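Local coordinates for protein interacting with HSP90 1 (Saccharomyces cerevisiae, PDB 4CHH), which takes part in pre-rRNA processing, is required for the NOP58-snoRNA interaction, and is a component of the R2TP complex; its N-terminal domain is described here, at residues A[46-51]-A[148-153]; A[55-60]-A[109-114]; A[38-43]-A[134-139]. All coordinates share one frame; numbering follows the deposited sequence. Where two conformers were deposited one is given.

Contact 1 of 3, residues A[46-51]-A[148-153]; sequences SANGPE and SVVLCR. With EDO (1,2-ethanediol), chain C.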
loop_
_atom_site.group_PDB
_atom_site.type_symbol
_atom_site.label_atom_id
_atom_site.label_comp_id
_atom_site.label_asym_id
_atom_site.label_seq_id
_atom_site.Cartn_x
_atom_site.Cartn_y
_atom_site.Cartn_z
ATOM N N SER A 46 9.541 -9.866 11.684
ATOM C CA SER A 46 10.440 -10.899 11.156
ATOM C C SER A 46 10.529 -10.769 9.654
ATOM O O SER A 46 9.646 -10.183 9.058
ATOM C CB SER A 46 9.991 -12.300 11.579
ATOM O OG SER A 46 8.734 -12.604 11.015
ATOM N N ALA A 47 11.630 -11.256 9.066
ATOM C CA ALA A 47 11.954 -11.184 7.649
ATOM C C ALA A 47 12.429 -12.568 7.210
ATOM O O ALA A 47 13.474 -13.027 7.654
ATOM C CB ALA A 47 13.040 -10.129 7.432
ATOM N N ASN A 48 11.633 -13.256 6.409
ATOM C CA ASN A 48 11.909 -14.626 6.015
ATOM C C ASN A 48 12.133 -14.698 4.495
ATOM O O ASN A 48 11.996 -15.764 3.890
ATOM C CB ASN A 48 10.702 -15.505 6.499
ATOM C CG ASN A 48 10.423 -15.310 8.000
ATOM O OD1 ASN A 48 11.080 -15.912 8.866
ATOM N ND2 ASN A 48 9.538 -14.370 8.354
ATOM N N GLY A 49 12.444 -13.558 3.897
ATOM C CA GLY A 49 12.614 -13.428 2.451
ATOM C C GLY A 49 13.996 -13.720 1.900
ATOM O O GLY A 49 14.871 -14.177 2.627
ATOM N N PRO A 50 14.218 -13.471 0.584
ATOM C CA PRO A 50 15.546 -13.744 -0.003
ATOM C C PRO A 50 16.608 -12.717 0.397
ATOM O O PRO A 50 17.760 -12.879 0.046
ATOM C CB PRO A 50 15.282 -13.651 -1.503
ATOM C CG PRO A 50 14.140 -12.672 -1.624
ATOM C CD PRO A 50 13.278 -12.921 -0.420
ATOM N N GLU A 51 16.221 -11.643 1.068
ATOM C CA GLU A 51 17.172 -10.578 1.414
ATOM C C GLU A 51 17.220 -10.342 2.925
ATOM O O GLU A 51 16.297 -10.708 3.636
ATOM C CB GLU A 51 16.827 -9.284 0.669
ATOM C CG GLU A 51 17.005 -9.423 -0.836
ATOM C CD GLU A 51 16.137 -8.529 -1.703
ATOM O OE1 GLU A 51 15.167 -7.929 -1.190
ATOM O OE2 GLU A 51 16.461 -8.398 -2.902
ATOM N N SER A 148 7.934 -11.404 2.013
ATOM C CA SER A 148 7.988 -12.409 3.109
ATOM C C SER A 148 8.409 -11.793 4.450
ATOM O O SER A 148 9.280 -12.320 5.135
ATOM C CB SER A 148 8.908 -13.576 2.775
ATOM O OG SER A 148 8.309 -14.341 1.752
ATOM N N VAL A 149 7.763 -10.689 4.827
ATOM C CA VAL A 149 8.024 -10.026 6.102
ATOM C C VAL A 149 6.807 -10.186 6.967
ATOM O O VAL A 149 5.751 -10.523 6.455
ATOM C CB VAL A 149 8.417 -8.516 5.923
ATOM C CG1 VAL A 149 9.722 -8.384 5.135
ATOM C CG2 VAL A 149 7.289 -7.683 5.280
ATOM N N VAL A 150 6.947 -9.953 8.281
ATOM C CA VAL A 150 5.821 -9.985 9.215
ATOM C C VAL A 150 5.807 -8.600 9.841
ATOM O O VAL A 150 6.846 -8.168 10.336
ATOM C CB VAL A 150 5.880 -11.158 10.247
ATOM C CG1 VAL A 150 4.731 -11.059 11.263
ATOM C CG2 VAL A 150 5.849 -12.525 9.532
ATOM N N LEU A 151 4.686 -7.861 9.715
ATOM C CA LEU A 151 4.595 -6.483 10.247
ATOM C C LEU A 151 3.658 -6.431 11.445
ATOM O O LEU A 151 2.695 -7.175 11.482
ATOM C CB LEU A 151 4.143 -5.487 9.142
ATOM C CG LEU A 151 5.032 -5.468 7.845
ATOM C CD1 LEU A 151 4.424 -4.583 6.763
ATOM C CD2 LEU A 151 6.456 -5.070 8.136
ATOM N N CYS A 152 3.985 -5.614 12.450
ATOM C CA CYS A 152 3.198 -5.479 13.686
ATOM C C CYS A 152 1.871 -4.754 13.431
ATOM O O CYS A 152 1.845 -3.730 12.755
ATOM C CB CYS A 152 4.001 -4.770 14.778
ATOM S SG CYS A 152 3.237 -4.874 16.420
ATOM N N ARG A 153 0.775 -5.320 13.957
ATOM C CA ARG A 153 -0.576 -4.762 13.900
ATOM C C ARG A 153 -0.848 -3.915 15.165
ATOM O O ARG A 153 -1.806 -3.155 15.188
ATOM C CB ARG A 153 -1.645 -5.892 13.748
ATOM C CG ARG A 153 -1.488 -6.795 12.475
ATOM C CD ARG A 153 -1.457 -5.990 11.186
ATOM N NE ARG A 153 -1.731 -6.794 9.985
ATOM C CZ ARG A 153 -0.817 -7.405 9.245
ATOM N NH1 ARG A 153 0.460 -7.378 9.599
ATOM N NH2 ARG A 153 -1.175 -8.071 8.152
HETATM C C1 EDO C . 13.643 -9.278 2.468
HETATM O O1 EDO C . 13.538 -10.382 1.593
HETATM C C2 EDO C . 12.686 -9.465 3.636
HETATM O O2 EDO C . 12.747 -10.751 4.182
#
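Ser46 and Val150 form an antiparallel, hydrogen-bonded pair where the end of strand 29-47 meets the short strand 149-151. Val150 N donates to Ser46 O at 2.8 Å. The return bond, from Ser46 N to Val150 O, is weak at 3.5 Å. One step on, Ala47 and Val149 make a non-hydrogen-bonded pair. Asn48 has already left the strand, yet its N reaches Ser148 O at 2.8 Å, with an N-H...O angle of 167°. Ser148 takes positive phi as the chain leaves helix 129-147, and its carbonyl holds the first loop residue of the other segment.

Few side-chain atoms meet across the pair. On one face Ser46 OG lies against Val150 CG2 at 3.2 Å. Its chi1 of 64° sets OG between the backbone N and the carbonyl carbon, and Asn48 ND2 donates to this OG at 3.3 Å, nearly in its own amide plane. On the other face Ala47 CB and Val149 CG1 are 4.4 Å apart.

A 1,2-ethanediol, probably from the crystallisation liquor, bridges the turn. Gly49 N donates to its O2 at 2.8 Å and Glu51 N to its O1 at 3.0 Å, while Val149 CG1 touches its C2.

The contact lies at the surface. Leu53 packs on Ala47 and Val149, and Leu151 turns inward between strand 58-66 and helix 129-147.

Contact 2 of 3, residues A[55-60]-A[109-114]; sequences DGRKVF and ECYVWD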
loop_
_atom_site.group_PDB
_atom_site.type_symbol
_atom_site.label_atom_id
_atom_site.label_comp_id
_atom_site.label_asym_id
_atom_site.label_seq_id
_atom_site.Cartn_x
_atom_site.Cartn_y
_atom_site.Cartn_z
ATOM N N ASP A 55 15.286 -7.291 12.185
ATOM C CA ASP A 55 14.040 -7.346 12.963
ATOM C C ASP A 55 13.935 -6.173 13.945
ATOM O O ASP A 55 14.955 -5.708 14.473
ATOM C CB ASP A 55 13.949 -8.661 13.757
ATOM C CG ASP A 55 14.012 -9.925 12.922
ATOM O OD1 ASP A 55 13.832 -9.833 11.683
ATOM O OD2 ASP A 55 14.232 -11.007 13.505
ATOM N N GLY A 56 12.716 -5.684 14.131
ATOM C CA GLY A 56 12.441 -4.608 15.075
ATOM C C GLY A 56 12.576 -3.204 14.523
ATOM O O GLY A 56 12.239 -2.242 15.210
ATOM N N ARG A 57 13.032 -3.069 13.279
ATOM C CA ARG A 57 13.162 -1.754 12.670
ATOM C C ARG A 57 11.802 -1.197 12.267
ATOM O O ARG A 57 10.877 -1.963 11.980
ATOM C CB ARG A 57 14.103 -1.781 11.456
ATOM C CG ARG A 57 15.534 -2.222 11.795
ATOM C CD ARG A 57 16.285 -1.189 12.600
ATOM N NE ARG A 57 17.599 -1.662 13.021
ATOM C CZ ARG A 57 17.884 -2.058 14.255
ATOM N NH1 ARG A 57 16.942 -2.064 15.194
ATOM N NH2 ARG A 57 19.111 -2.456 14.563
ATOM N N LYS A 58 11.711 0.144 12.257
ATOM C CA LYS A 58 10.536 0.912 11.864
ATOM C C LYS A 58 10.239 0.681 10.408
ATOM O O LYS A 58 11.140 0.573 9.572
ATOM C CB LYS A 58 10.729 2.426 12.104
ATOM C CG LYS A 58 10.777 2.872 13.556
ATOM C CD LYS A 58 10.715 4.404 13.630
ATOM C CE LYS A 58 11.373 4.960 14.876
ATOM N NZ LYS A 58 10.381 5.357 15.911
ATOM N N VAL A 59 8.973 0.611 10.114
ATOM C CA VAL A 59 8.474 0.411 8.770
ATOM C C VAL A 59 7.507 1.536 8.443
ATOM O O VAL A 59 6.675 1.920 9.274
ATOM C CB VAL A 59 7.828 -1.007 8.587
ATOM C CG1 VAL A 59 7.068 -1.096 7.253
ATOM C CG2 VAL A 59 8.893 -2.096 8.647
ATOM N N PHE A 60 7.616 2.050 7.226
ATOM C CA PHE A 60 6.700 3.057 6.708
ATOM C C PHE A 60 6.098 2.598 5.413
ATOM O O PHE A 60 6.803 2.112 4.524
ATOM C CB PHE A 60 7.375 4.407 6.496
ATOM C CG PHE A 60 7.875 5.048 7.761
ATOM C CD1 PHE A 60 9.150 4.768 8.243
ATOM C CD2 PHE A 60 7.093 5.970 8.448
ATOM C CE1 PHE A 60 9.619 5.366 9.417
ATOM C CE2 PHE A 60 7.576 6.587 9.616
ATOM C CZ PHE A 60 8.831 6.272 10.091
ATOM N N GLU A 109 18.355 1.822 10.507
ATOM C CA GLU A 109 17.615 1.490 9.287
ATOM C C GLU A 109 16.100 1.487 9.473
ATOM O O GLU A 109 15.609 1.005 10.490
ATOM C CB GLU A 109 18.006 0.078 8.802
ATOM C CG GLU A 109 19.393 -0.047 8.221
ATOM C CD GLU A 109 19.722 -1.394 7.606
ATOM O OE1 GLU A 109 18.952 -2.369 7.793
ATOM O OE2 GLU A 109 20.768 -1.468 6.927
ATOM N N CYS A 110 15.377 2.005 8.472
ATOM C CA CYS A 110 13.924 1.909 8.432
ATOM C C CYS A 110 13.518 1.567 6.987
ATOM O O CYS A 110 14.203 1.937 6.029
ATOM C CB CYS A 110 13.206 3.133 9.006
ATOM S SG CYS A 110 13.005 4.520 7.866
ATOM N N TYR A 111 12.477 0.743 6.854
ATOM C CA TYR A 111 12.069 0.218 5.550
ATOM C C TYR A 111 10.805 0.850 5.074
ATOM O O TYR A 111 9.885 1.086 5.847
ATOM C CB TYR A 111 11.972 -1.311 5.582
ATOM C CG TYR A 111 13.201 -1.911 6.221
ATOM C CD1 TYR A 111 14.470 -1.706 5.674
ATOM C CD2 TYR A 111 13.113 -2.611 7.417
ATOM C CE1 TYR A 111 15.613 -2.185 6.307
ATOM C CE2 TYR A 111 14.244 -3.149 8.023
ATOM C CZ TYR A 111 15.492 -2.919 7.476
ATOM O OH TYR A 111 16.589 -3.443 8.096
ATOM N N VAL A 112 10.811 1.218 3.805
ATOM C CA VAL A 112 9.732 1.973 3.180
ATOM C C VAL A 112 9.188 1.237 1.949
ATOM O O VAL A 112 9.951 0.829 1.080
ATOM C CB VAL A 112 10.221 3.412 2.816
ATOM C CG1 VAL A 112 9.116 4.247 2.179
ATOM C CG2 VAL A 112 10.807 4.136 4.032
ATOM N N TRP A 113 7.858 1.105 1.879
ATOM C CA TRP A 113 7.131 0.557 0.732
ATOM C C TRP A 113 6.112 1.556 0.267
ATOM O O TRP A 113 5.551 2.285 1.091
ATOM C CB TRP A 113 6.361 -0.730 1.107
ATOM C CG TRP A 113 7.138 -1.996 1.205
ATOM C CD1 TRP A 113 7.231 -2.960 0.245
ATOM C CD2 TRP A 113 7.726 -2.557 2.399
ATOM N NE1 TRP A 113 7.884 -4.066 0.748
ATOM C CE2 TRP A 113 8.193 -3.853 2.065
ATOM C CE3 TRP A 113 7.916 -2.087 3.712
ATOM C CZ2 TRP A 113 8.855 -4.677 2.988
ATOM C CZ3 TRP A 113 8.560 -2.910 4.636
ATOM C CH2 TRP A 113 9.011 -4.194 4.279
ATOM N N ASP A 114 5.800 1.551 -1.025
ATOM C CA ASP A 114 4.701 2.384 -1.532
ATOM C C ASP A 114 3.571 1.434 -1.897
ATOM O O ASP A 114 3.838 0.401 -2.506
ATOM C CB ASP A 114 5.093 3.255 -2.744
ATOM C CG ASP A 114 6.319 4.136 -2.549
ATOM O OD1 ASP A 114 6.483 4.696 -1.446
ATOM O OD2 ASP A 114 7.124 4.251 -3.499
HETATM O O HOH W 1 20.326 -0.218 11.851
HETATM O O HOH W 2 14.084 1.802 12.678
#
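Arg57 runs its aliphatic part obliquely past the outer end of the Tyr111 ring, with CB 3.7 Å from Tyr111 CE2. The chain bends at chi2 (-70°), and CD passes 3.1 Å from Glu109 O. The guanidinium and phenol planes lie 19° apart. Arg57 NE is hydrogen-bonded to Gln54 OE1, and a water links it weakly to Glu109 N. A second water bridges Lys58 N and Glu109 O where the two strands begin to pair.

Tyr111 OH donates to Glu109 OE1 at 2.6 Å and accepts a hydrogen bond from Gln54 N. A phenylalanine here would probably leave this Glu109 oxygen and Gln54 N without their shared partner.

The backbones form a parallel ladder within the mixed sheet of the PIH1 N-terminal domain, with strand 58-66 beside strand 109-118. Val59 pairs with Tyr111 and Phe60 with Val112. Tyr111 N donates to Lys58 O, Phe60 N to Tyr111 O at 2.8 Å, and Trp113 N to Phe60 O.

On the Tyr111 face, Val59 CG1 meets the edge of the Trp113 indole at CZ3, 3.5 Å away. With CG1 anti to the backbone N (chi1 169°), this branch comes closest to the indole. Asp147 accepts a bond from the indole NE1.

On the other face, in the conformer given, Cys110 SG stands 4.9 Å from the centroid of the Phe60 ring, an oblique sulfur-aromatic contact. Phe60 CB packs at 4.2 Å from Val112 CG2, and Lys164 makes a cation-pi contact with the Phe60 ring.

Contact 3 of 3, residues A[38-43]-A[134-139]; sequences FVIKTK and ILVEWC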
loop_
_atom_site.group_PDB
_atom_site.type_symbol
_atom_site.label_atom_id
_atom_site.label_comp_id
_atom_site.label_asym_id
_atom_site.label_seq_id
_atom_site.Cartn_x
_atom_site.Cartn_y
_atom_site.Cartn_z
ATOM N N PHE A 38 -1.324 9.307 2.300
ATOM C CA PHE A 38 -1.019 9.227 3.738
ATOM C C PHE A 38 -0.008 8.095 4.025
ATOM O O PHE A 38 0.394 7.387 3.111
ATOM C CB PHE A 38 -2.319 9.112 4.582
ATOM C CG PHE A 38 -3.044 7.793 4.441
ATOM C CD1 PHE A 38 -3.952 7.587 3.404
ATOM C CD2 PHE A 38 -2.858 6.774 5.375
ATOM C CE1 PHE A 38 -4.645 6.382 3.293
ATOM C CE2 PHE A 38 -3.558 5.573 5.267
ATOM C CZ PHE A 38 -4.436 5.381 4.216
ATOM N N VAL A 39 0.457 7.994 5.278
ATOM C CA VAL A 39 1.498 7.048 5.733
ATOM C C VAL A 39 1.001 6.126 6.832
ATOM O O VAL A 39 0.307 6.560 7.760
ATOM C CB VAL A 39 2.756 7.829 6.262
ATOM C CG1 VAL A 39 3.844 6.887 6.793
ATOM C CG2 VAL A 39 3.348 8.723 5.190
ATOM N N ILE A 40 1.444 4.869 6.766
ATOM C CA ILE A 40 1.228 3.872 7.822
ATOM C C ILE A 40 2.595 3.634 8.425
ATOM O O ILE A 40 3.530 3.299 7.700
ATOM C CB ILE A 40 0.572 2.537 7.347
ATOM C CG1 ILE A 40 -0.676 2.742 6.447
ATOM C CG2 ILE A 40 0.300 1.593 8.524
ATOM C CD1 ILE A 40 -0.992 1.503 5.516
ATOM N N LYS A 41 2.725 3.798 9.731
ATOM C CA LYS A 41 3.978 3.506 10.416
ATOM C C LYS A 41 3.778 2.219 11.189
ATOM O O LYS A 41 2.754 2.045 11.833
ATOM C CB LYS A 41 4.377 4.670 11.334
ATOM C CG LYS A 41 5.699 4.500 12.040
ATOM C CD LYS A 41 5.991 5.742 12.857
ATOM C CE LYS A 41 6.718 5.431 14.131
ATOM N NZ LYS A 41 6.824 6.634 15.000
ATOM N N THR A 42 4.711 1.287 11.071
ATOM C CA THR A 42 4.614 0.027 11.787
ATOM C C THR A 42 6.024 -0.404 12.161
ATOM O O THR A 42 6.958 0.410 12.131
ATOM C CB THR A 42 3.758 -1.042 10.992
ATOM O OG1 THR A 42 3.708 -2.268 11.714
ATOM C CG2 THR A 42 4.277 -1.316 9.624
ATOM N N LYS A 43 6.163 -1.671 12.540
ATOM C CA LYS A 43 7.383 -2.306 13.007
ATOM C C LYS A 43 7.611 -3.648 12.285
ATOM O O LYS A 43 6.680 -4.437 12.126
ATOM C CB LYS A 43 7.232 -2.525 14.534
ATOM C CG LYS A 43 8.529 -2.842 15.246
ATOM C CD LYS A 43 8.328 -2.932 16.756
ATOM C CE LYS A 43 9.576 -3.429 17.438
ATOM N NZ LYS A 43 10.647 -2.395 17.454
ATOM N N ILE A 134 -9.786 -1.484 6.765
ATOM C CA ILE A 134 -9.594 -2.688 5.946
ATOM C C ILE A 134 -8.504 -2.410 4.871
ATOM O O ILE A 134 -7.659 -3.277 4.609
ATOM C CB ILE A 134 -10.958 -3.080 5.334
ATOM C CG1 ILE A 134 -11.910 -3.664 6.423
ATOM C CG2 ILE A 134 -10.819 -4.032 4.160
ATOM C CD1 ILE A 134 -13.404 -3.805 5.959
ATOM N N LEU A 135 -8.511 -1.203 4.278
ATOM C CA LEU A 135 -7.519 -0.876 3.251
ATOM C C LEU A 135 -6.099 -0.880 3.886
ATOM O O LEU A 135 -5.152 -1.389 3.280
ATOM C CB LEU A 135 -7.872 0.483 2.572
ATOM C CG LEU A 135 -6.956 1.061 1.426
ATOM C CD1 LEU A 135 -5.764 1.818 1.991
ATOM C CD2 LEU A 135 -6.531 -0.012 0.389
ATOM N N VAL A 136 -5.963 -0.324 5.103
ATOM C CA VAL A 136 -4.671 -0.292 5.818
ATOM C C VAL A 136 -4.154 -1.734 6.036
ATOM O O VAL A 136 -2.971 -1.984 5.826
ATOM C CB VAL A 136 -4.810 0.503 7.145
ATOM C CG1 VAL A 136 -3.687 0.162 8.141
ATOM C CG2 VAL A 136 -4.840 2.002 6.850
ATOM N N GLU A 137 -5.052 -2.667 6.472
ATOM C CA GLU A 137 -4.739 -4.074 6.663
ATOM C C GLU A 137 -4.267 -4.715 5.338
ATOM O O GLU A 137 -3.269 -5.441 5.345
ATOM C CB GLU A 137 -5.984 -4.820 7.232
ATOM C CG GLU A 137 -5.773 -6.329 7.405
ATOM C CD GLU A 137 -4.612 -6.759 8.289
ATOM O OE1 GLU A 137 -4.266 -6.025 9.242
ATOM O OE2 GLU A 137 -4.013 -7.815 7.996
ATOM N N TRP A 138 -4.967 -4.426 4.203
ATOM C CA TRP A 138 -4.601 -4.919 2.861
ATOM C C TRP A 138 -3.217 -4.443 2.428
ATOM O O TRP A 138 -2.480 -5.212 1.801
ATOM C CB TRP A 138 -5.618 -4.488 1.820
ATOM C CG TRP A 138 -6.900 -5.270 1.856
ATOM C CD1 TRP A 138 -7.081 -6.542 2.326
ATOM C CD2 TRP A 138 -8.179 -4.826 1.395
ATOM N NE1 TRP A 138 -8.403 -6.906 2.215
ATOM C CE2 TRP A 138 -9.092 -5.895 1.592
ATOM C CE3 TRP A 138 -8.634 -3.658 0.759
ATOM C CZ2 TRP A 138 -10.430 -5.819 1.193
ATOM C CZ3 TRP A 138 -9.981 -3.559 0.427
ATOM C CH2 TRP A 138 -10.862 -4.625 0.649
ATOM N N CYS A 139 -2.871 -3.175 2.761
ATOM C CA CYS A 139 -1.551 -2.596 2.477
ATOM C C CYS A 139 -0.479 -3.321 3.276
ATOM O O CYS A 139 0.548 -3.671 2.710
ATOM C CB CYS A 139 -1.534 -1.092 2.753
ATOM S SG CYS A 139 -2.498 -0.134 1.573
#
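Helix 129-147 packs on one face of the mixed sheet, and strand 38-43 meets it through Phe38 and Ile40. These alternate residues of the strand both point toward the helix. The axes of the two short segments approach to 10.4 Å and are inclined at 61°. The closest pair of CA atoms, Ile40 and Val136, is 7.5 Å apart, so side chains alone bridge the gap.

Ile40 carries the centre. Its CG1 is anti to the carbonyl carbon (chi1 -48°) and its chain then runs out extended, which brings CD1 to the helix. There CD1 touches Cys139 CB at 3.8 Å and Val136 CG1 at 4.0 Å, one helical turn being spanned by a single methyl. The Ile40 and Val136 side chains lie alongside and run in opposing directions.

Phe38 lies two residues earlier on the same face. Its ring meets Val136 edge-on: CG2 lies near the ring plane, 4.1 Å from CE2. The two side chains cross at a slant. Leu135 CD1 approaches the ring obliquely at CZ, 4.4 Å away. Val136 thus offers one methyl to Ile40 CD1 and the other to both Ile40 CD1 and Phe38.

No hydrogen bond links the segments, and all five touching residues are buried. Helix 119-127 adds Ile125 against Phe38 and Leu135, Arg132 makes a cation-pi contact with Phe38, and strand 58-66 supplies Val63 beside Phe38 and Ile40.

Overall arrangement
The three contacts lie in the PIH1 N-terminal domain and share one mixed sheet. Strand 29-47 serves both contact 3 and contact 1. It neighbours strand 149-151 in contact 1, and it also pairs with strand 58-66 of contact 2. Centres of contacts 1 and 2 are about 10 Å apart, contacts 2 and 3 about 12 Å, and contacts 1 and 3 about 15 Å. Along the chain, contact 2 is nested within the loops closed by the other two, whose segments alternate. Helix 129-147 leads through Ser148 into strand 149-151, and a salt bridge from Arg153 to Glu137 ties the loop after that strand back to the helix. Distant parts of the chain are thus joined into one compact domain.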